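Local coordinates for D-glucosaminate-6-phosphate ammonia lyase (Salmonella typhimurium, PDB 7LCE), which belongs to the fold-type I family of pyridoxal-phosphate-dependent enzymes and is related in sequence to selenocysteine synthase, at residues P275-I280 / A288-D293; K13-C18 / M353-A358; A83-G88 / S100-E105; I77-A82 / K234-G239. One frame throughout, in Å; residues are numbered along the deposited sequence.

Interaction 1: P275-I280 / A288-D293; sequences PVAEAI and ADIEQD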
loop_
_atom_site.group_PDB
_atom_site.type_symbol
_atom_site.label_atom_id
_atom_site.label_comp_id
_atom_site.label_asym_id
_atom_site.label_seq_id
_atom_site.Cartn_x
_atom_site.Cartn_y
_atom_site.Cartn_z
ATOM N N PRO A 275 -16.015 40.672 59.822
ATOM C CA PRO A 275 -16.667 41.960 59.528
ATOM C C PRO A 275 -17.358 41.991 58.176
ATOM O O PRO A 275 -18.468 42.525 58.063
ATOM C CB PRO A 275 -15.506 42.959 59.595
ATOM C CG PRO A 275 -14.549 42.343 60.538
ATOM C CD PRO A 275 -14.625 40.867 60.277
ATOM N N VAL A 276 -16.728 41.427 57.144
ATOM C CA VAL A 276 -17.333 41.424 55.816
ATOM C C VAL A 276 -18.587 40.558 55.796
ATOM O O VAL A 276 -19.566 40.879 55.113
ATOM C CB VAL A 276 -16.306 40.953 54.770
ATOM C CG1 VAL A 276 -16.886 41.066 53.363
ATOM C CG2 VAL A 276 -15.015 41.751 54.898
ATOM N N ALA A 277 -18.582 39.449 56.541
ATOM C CA ALA A 277 -19.764 38.593 56.580
ATOM C C ALA A 277 -20.936 39.295 57.252
ATOM O O ALA A 277 -22.083 39.164 56.809
ATOM C CB ALA A 277 -19.442 37.283 57.296
ATOM N N GLU A 278 -20.666 40.053 58.318
ATOM C CA GLU A 278 -21.737 40.775 58.996
ATOM C C GLU A 278 -22.294 41.892 58.123
ATOM O O GLU A 278 -23.503 42.151 58.133
ATOM C CB GLU A 278 -21.242 41.322 60.335
ATOM C CG GLU A 278 -21.004 40.244 61.383
ATOM C CD GLU A 278 -20.465 40.795 62.689
ATOM O OE1 GLU A 278 -20.941 41.866 63.125
ATOM O OE2 GLU A 278 -19.575 40.153 63.286
ATOM N N ALA A 279 -21.428 42.565 57.360
ATOM C CA ALA A 279 -21.883 43.678 56.534
ATOM C C ALA A 279 -22.850 43.210 55.456
ATOM O O ALA A 279 -23.856 43.876 55.182
ATOM C CB ALA A 279 -20.683 44.387 55.907
ATOM N N ILE A 280 -22.563 42.067 54.832
ATOM C CA ILE A 280 -23.467 41.527 53.822
ATOM C C ILE A 280 -24.783 41.089 54.457
ATOM O O ILE A 280 -25.856 41.236 53.858
ATOM C CB ILE A 280 -22.785 40.378 53.055
ATOM C CG1 ILE A 280 -21.493 40.870 52.398
ATOM C CG2 ILE A 280 -23.721 39.792 52.008
ATOM C CD1 ILE A 280 -20.632 39.760 51.830
ATOM N N ALA A 288 -24.630 36.121 54.980
ATOM C CA ALA A 288 -23.258 35.697 54.749
ATOM C C ALA A 288 -22.701 35.030 55.999
ATOM O O ALA A 288 -22.947 35.486 57.119
ATOM C CB ALA A 288 -22.367 36.876 54.347
ATOM N N ASP A 289 -21.952 33.946 55.799
ATOM C CA ASP A 289 -21.274 33.262 56.890
ATOM C C ASP A 289 -19.984 32.663 56.352
ATOM O O ASP A 289 -19.867 32.381 55.157
ATOM C CB ASP A 289 -22.134 32.160 57.516
ATOM C CG ASP A 289 -22.519 31.084 56.522
ATOM O OD1 ASP A 289 -23.126 31.419 55.483
ATOM O OD2 ASP A 289 -22.206 29.902 56.781
ATOM N N ILE A 290 -19.017 32.488 57.240
ATOM C CA ILE A 290 -17.715 31.933 56.889
ATOM C C ILE A 290 -17.766 30.413 56.962
ATOM O O ILE A 290 -18.333 29.838 57.898
ATOM C CB ILE A 290 -16.627 32.505 57.813
ATOM C CG1 ILE A 290 -16.729 34.032 57.837
ATOM C CG2 ILE A 290 -15.244 32.059 57.363
ATOM C CD1 ILE A 290 -15.869 34.678 58.883
ATOM N N GLU A 291 -17.154 29.761 55.973
ATOM C CA GLU A 291 -17.146 28.306 55.870
ATOM C C GLU A 291 -15.755 27.851 55.456
ATOM O O GLU A 291 -15.213 28.335 54.459
ATOM C CB GLU A 291 -18.191 27.812 54.859
ATOM C CG GLU A 291 -18.374 26.300 54.838
ATOM C CD GLU A 291 -18.890 25.787 53.504
ATOM O OE1 GLU A 291 -18.817 26.533 52.502
ATOM O OE2 GLU A 291 -19.367 24.632 53.457
ATOM N N GLN A 292 -15.182 26.934 56.231
ATOM C CA GLN A 292 -13.894 26.345 55.902
ATOM C C GLN A 292 -14.023 25.281 54.813
ATOM O O GLN A 292 -15.086 24.692 54.598
ATOM C CB GLN A 292 -13.246 25.752 57.153
ATOM C CG GLN A 292 -11.728 25.713 57.100
ATOM C CD GLN A 292 -11.120 24.995 58.284
ATOM O OE1 GLN A 292 -11.780 24.785 59.302
ATOM N NE2 GLN A 292 -9.864 24.584 58.146
ATOM N N ASP A 293 -12.907 25.042 54.128
ATOM C CA ASP A 293 -12.829 24.044 53.068
ATOM C C ASP A 293 -13.001 22.632 53.628
ATOM O O ASP A 293 -12.555 22.321 54.736
ATOM C CB ASP A 293 -11.507 24.169 52.316
ATOM C CG ASP A 293 -11.479 23.334 51.049
ATOM O OD1 ASP A 293 -12.375 23.517 50.199
ATOM O OD2 ASP A 293 -10.568 22.490 50.910
#

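Interaction 2: K13-C18 / M353-A358; sequences KVINAC and MALIVA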
loop_
_atom_site.group_PDB
_atom_site.type_symbol
_atom_site.label_atom_id
_atom_site.label_comp_id
_atom_site.label_asym_id
_atom_site.label_seq_id
_atom_site.Cartn_x
_atom_site.Cartn_y
_atom_site.Cartn_z
ATOM N N LYS A 13 -12.222 47.321 35.685
ATOM C CA LYS A 13 -11.516 46.870 36.874
ATOM C C LYS A 13 -12.135 45.563 37.350
ATOM O O LYS A 13 -13.353 45.474 37.535
ATOM C CB LYS A 13 -11.585 47.930 37.972
ATOM C CG LYS A 13 -11.011 47.484 39.303
ATOM C CD LYS A 13 -11.054 48.599 40.333
ATOM C CE LYS A 13 -10.548 48.106 41.677
ATOM N NZ LYS A 13 -9.148 47.605 41.575
ATOM N N VAL A 14 -11.302 44.546 37.548
ATOM C CA VAL A 14 -11.764 43.204 37.882
ATOM C C VAL A 14 -11.418 42.906 39.334
ATOM O O VAL A 14 -10.291 43.161 39.778
ATOM C CB VAL A 14 -11.147 42.149 36.947
ATOM C CG1 VAL A 14 -11.624 40.760 37.331
ATOM C CG2 VAL A 14 -11.492 42.460 35.499
ATOM N N ILE A 15 -12.386 42.363 40.068
ATOM C CA ILE A 15 -12.179 41.875 41.426
ATOM C C ILE A 15 -12.403 40.371 41.405
ATOM O O ILE A 15 -13.514 39.907 41.120
ATOM C CB ILE A 15 -13.120 42.551 42.433
ATOM C CG1 ILE A 15 -12.939 44.066 42.405
ATOM C CG2 ILE A 15 -12.872 42.011 43.835
ATOM C CD1 ILE A 15 -13.774 44.789 43.438
ATOM N N ASN A 16 -11.359 39.614 41.721
ATOM C CA ASN A 16 -11.389 38.163 41.621
ATOM C C ASN A 16 -11.681 37.571 42.989
ATOM O O ASN A 16 -10.904 37.757 43.931
ATOM C CB ASN A 16 -10.065 37.625 41.081
ATOM C CG ASN A 16 -10.135 36.152 40.730
ATOM O OD1 ASN A 16 -10.986 35.415 41.234
ATOM N ND2 ASN A 16 -9.230 35.710 39.863
ATOM N N ALA A 17 -12.783 36.829 43.085
ATOM C CA ALA A 17 -13.140 36.128 44.310
ATOM C C ALA A 17 -13.497 34.673 44.040
ATOM O O ALA A 17 -14.035 34.004 44.930
ATOM C CB ALA A 17 -14.300 36.832 45.021
ATOM N N CYS A 18 -13.217 34.169 42.838
ATOM C CA CYS A 18 -13.468 32.777 42.488
ATOM C C CYS A 18 -12.230 31.902 42.647
ATOM O O CYS A 18 -12.314 30.811 43.218
ATOM C CB CYS A 18 -13.997 32.688 41.052
ATOM S SG CYS A 18 -14.677 31.074 40.606
ATOM N N MET A 353 -12.589 44.081 49.114
ATOM C CA MET A 353 -13.686 43.500 49.883
ATOM C C MET A 353 -14.770 44.532 50.159
ATOM O O MET A 353 -15.965 44.230 50.059
ATOM C CB MET A 353 -13.168 42.903 51.190
ATOM C CG MET A 353 -12.700 41.469 51.054
ATOM S SD MET A 353 -14.099 40.373 50.739
ATOM C CE MET A 353 -13.256 38.856 50.296
ATOM N N ALA A 354 -14.372 45.758 50.502
ATOM C CA ALA A 354 -15.354 46.807 50.739
ATOM C C ALA A 354 -16.132 47.125 49.470
ATOM O O ALA A 354 -17.323 47.451 49.534
ATOM C CB ALA A 354 -14.667 48.064 51.270
ATOM N N LEU A 355 -15.475 47.036 48.312
ATOM C CA LEU A 355 -16.149 47.321 47.051
ATOM C C LEU A 355 -17.217 46.277 46.744
ATOM O O LEU A 355 -18.285 46.612 46.217
ATOM C CB LEU A 355 -15.121 47.387 45.923
ATOM C CG LEU A 355 -14.058 48.473 46.081
ATOM C CD1 LEU A 355 -13.009 48.375 44.984
ATOM C CD2 LEU A 355 -14.709 49.847 46.087
ATOM N N ILE A 356 -16.954 45.010 47.079
ATOM C CA ILE A 356 -17.927 43.952 46.811
ATOM C C ILE A 356 -19.192 44.170 47.629
ATOM O O ILE A 356 -20.309 43.976 47.133
ATOM C CB ILE A 356 -17.309 42.567 47.078
ATOM C CG1 ILE A 356 -16.100 42.333 46.171
ATOM C CG2 ILE A 356 -18.340 41.474 46.866
ATOM C CD1 ILE A 356 -15.444 40.984 46.367
ATOM N N VAL A 357 -19.041 44.580 48.891
ATOM C CA VAL A 357 -20.212 44.847 49.720
ATOM C C VAL A 357 -20.997 46.028 49.164
ATOM O O VAL A 357 -22.234 46.032 49.179
ATOM C CB VAL A 357 -19.789 45.086 51.181
ATOM C CG1 VAL A 357 -21.012 45.203 52.069
ATOM C CG2 VAL A 357 -18.887 43.962 51.664
ATOM N N ALA A 358 -20.293 47.044 48.659
ATOM C CA ALA A 358 -20.972 48.200 48.084
ATOM C C ALA A 358 -21.770 47.812 46.845
ATOM O O ALA A 358 -22.913 48.253 46.672
ATOM C CB ALA A 358 -19.958 49.293 47.751
#

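Interaction 3: A83-G88 / S100-E105; sequences AAITHG and SGMANE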
loop_
_atom_site.group_PDB
_atom_site.type_symbol
_atom_site.label_atom_id
_atom_site.label_comp_id
_atom_site.label_asym_id
_atom_site.label_seq_id
_atom_site.Cartn_x
_atom_site.Cartn_y
_atom_site.Cartn_z
ATOM N N ALA A 83 10.937 15.257 24.732
ATOM C CA ALA A 83 12.132 14.727 25.379
ATOM C C ALA A 83 12.099 13.205 25.433
ATOM O O ALA A 83 13.129 12.546 25.245
ATOM C CB ALA A 83 12.273 15.316 26.783
ATOM N N ALA A 84 10.926 12.626 25.702
ATOM C CA ALA A 84 10.826 11.172 25.780
ATOM C C ALA A 84 10.941 10.523 24.408
ATOM O O ALA A 84 11.412 9.384 24.299
ATOM C CB ALA A 84 9.511 10.767 26.446
ATOM N N ILE A 85 10.522 11.220 23.357
ATOM C CA ILE A 85 10.566 10.656 22.013
ATOM C C ILE A 85 11.931 10.856 21.369
ATOM O O ILE A 85 12.471 9.935 20.749
ATOM C CB ILE A 85 9.442 11.264 21.153
ATOM C CG1 ILE A 85 8.077 10.892 21.733
ATOM C CG2 ILE A 85 9.554 10.791 19.713
ATOM C CD1 ILE A 85 6.912 11.428 20.943
ATOM N N THR A 86 12.517 12.044 21.522
ATOM C CA THR A 86 13.782 12.352 20.865
ATOM C C THR A 86 14.994 11.875 21.650
ATOM O O THR A 86 16.068 11.722 21.058
ATOM C CB THR A 86 13.910 13.859 20.635
ATOM O OG1 THR A 86 13.881 14.540 21.896
ATOM C CG2 THR A 86 12.776 14.367 19.760
ATOM N N HIS A 87 14.852 11.651 22.957
ATOM C CA HIS A 87 15.973 11.355 23.851
ATOM C C HIS A 87 17.039 12.443 23.809
ATOM O O HIS A 87 18.184 12.208 24.208
ATOM C CB HIS A 87 16.607 9.992 23.538
ATOM C CG HIS A 87 15.733 8.825 23.874
ATOM N ND1 HIS A 87 14.679 8.432 23.077
ATOM C CD2 HIS A 87 15.753 7.968 24.920
ATOM C CE1 HIS A 87 14.087 7.382 23.620
ATOM N NE2 HIS A 87 14.721 7.081 24.738
ATOM N N GLY A 88 16.684 13.633 23.332
ATOM C CA GLY A 88 17.634 14.709 23.169
ATOM C C GLY A 88 18.428 14.668 21.881
ATOM O O GLY A 88 19.239 15.574 21.650
ATOM N N SER A 100 7.430 10.383 12.848
ATOM C CA SER A 100 7.189 9.197 12.043
ATOM C C SER A 100 8.298 8.177 12.261
ATOM O O SER A 100 9.472 8.532 12.403
ATOM C CB SER A 100 7.103 9.567 10.562
ATOM O OG SER A 100 5.968 10.370 10.297
ATOM N N GLY A 101 7.917 6.903 12.299
ATOM C CA GLY A 101 8.872 5.823 12.451
ATOM C C GLY A 101 9.619 5.770 13.762
ATOM O O GLY A 101 10.578 5.000 13.875
ATOM N N MET A 102 9.227 6.558 14.754
ATOM C CA MET A 102 9.862 6.534 16.061
ATOM C C MET A 102 8.908 5.941 17.086
ATOM O O MET A 102 7.703 5.805 16.849
ATOM C CB MET A 102 10.283 7.938 16.512
ATOM C CG MET A 102 10.979 8.788 15.473
ATOM S SD MET A 102 11.286 10.428 16.158
ATOM C CE MET A 102 11.956 11.284 14.738
ATOM N N ALA A 103 9.460 5.604 18.247
ATOM C CA ALA A 103 8.625 5.256 19.388
ATOM C C ALA A 103 7.996 6.537 19.913
ATOM O O ALA A 103 8.681 7.367 20.519
ATOM C CB ALA A 103 9.456 4.564 20.463
ATOM N N ASN A 104 6.693 6.711 19.672
ATOM C CA ASN A 104 6.028 7.974 19.964
ATOM C C ASN A 104 4.719 7.811 20.727
ATOM O O ASN A 104 4.004 8.801 20.915
ATOM C CB ASN A 104 5.761 8.753 18.672
ATOM C CG ASN A 104 5.022 7.928 17.632
ATOM O OD1 ASN A 104 4.429 6.894 17.945
ATOM N ND2 ASN A 104 5.039 8.395 16.388
ATOM N N GLU A 105 4.368 6.601 21.147
ATOM C CA GLU A 105 3.103 6.396 21.838
ATOM C C GLU A 105 3.226 6.819 23.295
ATOM O O GLU A 105 4.157 6.406 23.995
ATOM C CB GLU A 105 2.668 4.935 21.735
ATOM C CG GLU A 105 2.245 4.527 20.333
ATOM C CD GLU A 105 1.824 3.074 20.245
ATOM O OE1 GLU A 105 1.825 2.384 21.288
ATOM O OE2 GLU A 105 1.496 2.622 19.128
HETATM O O HOH W 1 11.498 7.355 20.402
#

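Interaction 4: I77-A82 / K234-G239; sequences IAIAVA and KAQHQG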
loop_
_atom_site.group_PDB
_atom_site.type_symbol
_atom_site.label_atom_id
_atom_site.label_comp_id
_atom_site.label_asym_id
_atom_site.label_seq_id
_atom_site.Cartn_x
_atom_site.Cartn_y
_atom_site.Cartn_z
ATOM N N ILE A 77 4.336 19.980 29.073
ATOM C CA ILE A 77 3.853 18.686 28.604
ATOM C C ILE A 77 4.382 18.397 27.206
ATOM O O ILE A 77 4.866 17.294 26.924
ATOM C CB ILE A 77 2.315 18.637 28.650
ATOM C CG1 ILE A 77 1.823 18.757 30.096
ATOM C CG2 ILE A 77 1.797 17.363 27.998
ATOM C CD1 ILE A 77 0.320 18.770 30.231
ATOM N N ALA A 78 4.304 19.384 26.310
ATOM C CA ALA A 78 4.789 19.185 24.949
ATOM C C ALA A 78 6.285 18.906 24.927
ATOM O O ALA A 78 6.744 18.004 24.216
ATOM C CB ALA A 78 4.463 20.406 24.092
ATOM N N ILE A 79 7.060 19.652 25.715
ATOM C CA ILE A 79 8.508 19.466 25.712
ATOM C C ILE A 79 8.879 18.131 26.345
ATOM O O ILE A 79 9.753 17.413 25.843
ATOM C CB ILE A 79 9.199 20.642 26.425
ATOM C CG1 ILE A 79 9.008 21.934 25.635
ATOM C CG2 ILE A 79 10.677 20.362 26.613
ATOM C CD1 ILE A 79 9.538 23.155 26.352
ATOM N N ALA A 80 8.219 17.771 27.450
ATOM C CA ALA A 80 8.541 16.514 28.120
ATOM C C ALA A 80 8.278 15.322 27.210
ATOM O O ALA A 80 9.065 14.369 27.180
ATOM C CB ALA A 80 7.747 16.388 29.419
ATOM N N VAL A 81 7.181 15.361 26.449
ATOM C CA VAL A 81 6.899 14.288 25.499
ATOM C C VAL A 81 7.966 14.254 24.413
ATOM O O VAL A 81 8.492 13.189 24.066
ATOM C CB VAL A 81 5.489 14.451 24.906
ATOM C CG1 VAL A 81 5.273 13.463 23.771
ATOM C CG2 VAL A 81 4.443 14.245 25.985
ATOM N N ALA A 82 8.306 15.424 23.862
ATOM C CA ALA A 82 9.373 15.490 22.869
ATOM C C ALA A 82 10.692 14.997 23.446
ATOM O O ALA A 82 11.496 14.388 22.730
ATOM C CB ALA A 82 9.521 16.916 22.341
ATOM N N LYS A 234 15.881 20.288 27.817
ATOM C CA LYS A 234 16.679 21.444 27.420
ATOM C C LYS A 234 17.038 21.390 25.942
ATOM O O LYS A 234 17.086 22.432 25.276
ATOM C CB LYS A 234 17.950 21.520 28.267
ATOM C CG LYS A 234 17.701 21.770 29.747
ATOM C CD LYS A 234 19.006 21.843 30.528
ATOM C CE LYS A 234 18.752 22.147 31.997
ATOM N NZ LYS A 234 20.012 22.228 32.785
ATOM N N ALA A 235 17.260 20.188 25.407
ATOM C CA ALA A 235 17.633 20.027 24.007
ATOM C C ALA A 235 16.552 20.500 23.046
ATOM O O ALA A 235 16.828 20.633 21.849
ATOM C CB ALA A 235 17.966 18.563 23.716
ATOM N N GLN A 236 15.337 20.746 23.529
ATOM C CA GLN A 236 14.241 21.156 22.661
ATOM C C GLN A 236 14.290 22.632 22.282
ATOM O O GLN A 236 13.427 23.082 21.520
ATOM C CB GLN A 236 12.901 20.837 23.332
ATOM C CG GLN A 236 12.764 19.387 23.789
ATOM C CD GLN A 236 12.870 18.390 22.648
ATOM O OE1 GLN A 236 12.473 18.677 21.519
ATOM N NE2 GLN A 236 13.422 17.215 22.937
ATOM N N HIS A 237 15.273 23.394 22.779
ATOM C CA HIS A 237 15.354 24.817 22.456
ATOM C C HIS A 237 15.639 25.067 20.980
ATOM O O HIS A 237 15.298 26.140 20.469
ATOM C CB HIS A 237 16.424 25.500 23.311
ATOM C CG HIS A 237 17.826 25.244 22.851
ATOM N ND1 HIS A 237 18.577 24.179 23.302
ATOM C CD2 HIS A 237 18.614 25.913 21.974
ATOM C CE1 HIS A 237 19.767 24.207 22.730
ATOM N NE2 HIS A 237 19.814 25.247 21.917
ATOM N N GLN A 238 16.263 24.118 20.291
ATOM C CA GLN A 238 16.457 24.208 18.852
ATOM C C GLN A 238 15.274 23.667 18.061
ATOM O O GLN A 238 15.306 23.698 16.826
ATOM C CB GLN A 238 17.733 23.468 18.446
ATOM C CG GLN A 238 19.006 24.147 18.910
ATOM C CD GLN A 238 20.248 23.470 18.374
ATOM O OE1 GLN A 238 20.231 22.279 18.060
ATOM N NE2 GLN A 238 21.331 24.229 18.253
ATOM N N GLY A 239 14.240 23.169 18.737
ATOM C CA GLY A 239 13.097 22.603 18.051
ATOM C C GLY A 239 11.775 23.246 18.416
ATOM O O GLY A 239 11.585 24.452 18.218
#

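Interaction 1: P275-I280 / A288-D293
Ala288 points its methyl into the helix 275-280, between Ile280 on one turn and the carbonyl of Ala277 a turn back. Its CB stands 3.8 Å from CB of Ile280 and 4.0 Å from CG2 of the same residue, so the isoleucine meets it with its branch point and short arm. With CG1 beside the backbone N (chi1 -58°), CG2 stands anti to that N and meets the methyl; Ile280 also packs on Val304 of strand 300-306. Ala277 faces the strand directly: its CB lies 4.2 Å from the Ala288 CB and 3.9 Å from the Ala288 O, and it also touches CG1 of Ile290 at 4.3 Å. Small side chains let the axes close to 6.8 Å, the helix running at 151° to the strand. This is a helix and a strand that is outermost, within this chain, in an antiparallel three-stranded sheet, joined by a short connection, part of the smaller C-terminal alpha/beta domain of a fold-type I enzyme. Ser281, the next helical residue, stitches the two backbones, its OG bonded both to the Ala277 O and to the Ala288 N. Asp289 points its CB away from the helix; its OD2 makes a salt bridge with Arg303, and a bound calcium ion lies about 4 Å from the side chain. Beyond it, Ile290 packs on Leu273 and Gln274 of the same helix.

Interaction 2: K13-C18 / M353-A358
Ile15 reaches from strand 13-17 to helix 353-358, joining a strand near the N terminus to a helix of the C-terminal alpha/beta domain of this fold-type I enzyme. The strand pairs in parallel with strand 327-331, and the helix passes it almost at a right angle, 98° between their directions, with axes 9.9 Å apart. Apolar contacts carry the meeting. CD1 of Ile15 sits against the Leu355 CB at 3.8 Å, the two side chains crossing about perpendicularly. On its other branch CG2, anti to the backbone N, comes to 3.8 Å from the Ile356 CD1, and these two side chains run past one another in opposite directions. At the margin the aliphatic part of Lys13 joins in, CE lying 4.1 Å from the Leu355 CD1. Ile329 and Leu343 also pack on Ile356. Among charged groups, Lys13 NZ has a long, weak ion pair with Glu352. Val14 packs on Val45 and Asn16, whose CB points away from the helix, on Phe44, both of a second subunit. Polar bonding within segment 13-18 forms an Asx turn: the Cys18 N donates to the Asn16 OD1 at 3.0 Å, with an N-H...O angle of 145°.

Interaction 3: A83-G88 / S100-E105
A single water bridges the backbones by donating to two carbonyls, 2.8 Å from the Ile85 O and 2.8 Å from the Ala103 O. It lies where helix 73-86 ends beside the loop leading into strand 105-109 of the seven-stranded mixed sheet, in the large domain that marks fold-type I enzymes. Beside the water, Ile85 supplies the apolar half of the contact. Its CG2 rests 3.6 Å from the Ala103 O and 4.0 Å from the Met102 SD, the thioether chain crossing the isoleucine at about a right angle. The other branch runs through CG1 to CD1, which lands 3.7 Å from the Asn104 CB. Ile85 is thus laid along three consecutive residues of the loop, and it also packs on Ala154 of strand 153-159. The chain of Met102, extended beyond CG, carries its sulfur to Ile85; the residue packs onward against Arg92, Leu95 and Met96. Asn104 meets the isoleucine with its CA and CB; the amide is led off by a chi1 of 53°, and its ND2 bonds to the OG of Ser99. Beyond the helix the chain turns at His87, which takes a positive phi; its ring meets that of Trp229, the planes at about 50°. An ST turn closes this exit: the Gly88 N donates to the Thr86 OG1 at 3.3 Å, nearly straight.

Interaction 4: I77-A82 / K234-G239
Gln236 lays its folded side chain on helix 77-82, meeting Ile79 with its aliphatic part and Ala82 with its amide. The Gln236 CG touches the Ile79 CG2 at 3.6 Å, and the two side chains run antiparallel alongside one another. The bend at chi2 (-61°) then swings the carboxamide across to Ala82, where OE1 lies 3.5 Å from the Ala82 CB and NE2 lies 3.4 Å from the Ala82 O. What fixes the amide sits just outside: NE2 bonds to the OG1 of Thr86, one helical turn on from Ala82, and to the backbone O of Ala232 in the preceding helix 227-234. Thr86 OG1 is in turn bonded to the Ala82 O, linking this end of helix 73-86 to the glutamine. The segment itself is shaped by the Lys234 O, which accepts from the His237 N and, on the opposite face of its carbonyl plane, from the His237 ND1 at 3.0 Å. That second bond lies in the ring plane of His237 with an N-H...O angle of 162°. Lys234 NZ forms salt bridges with Asp66 and Glu52, and Gln238 packs on Gly117 of a second subunit and Trp143 of a third. In fold-type I terms the contact joins a helix of the large domain to the loop after helix 227-234. Bonds from NE2 to the Thr86 OG1 and the Ala232 O are consistent with one amide orientation, the oxygen lying toward the Ala82 methyl.

From the N terminus, strand 13-17 opens interaction 2, whose loop closes only at helix 352-365 and encloses all the others. Helix 73-86 then starts both interaction 4 and interaction 3; 3 closes first, at the loop before strand 105-109, and so nests inside 4, which closes at 234-239 after helix 227-234. Interaction 1 follows in series, a short local closure between helix 270-282 and strand 286-292. Interactions 3 and 4 touch in the large domain, their centres 11 Å apart. Interactions 1 and 2 touch through Val276, Ala279 and Ile280 against Met353 and Val357, on the opposite side of the chain's centre, in the domain where both ends of the chain meet.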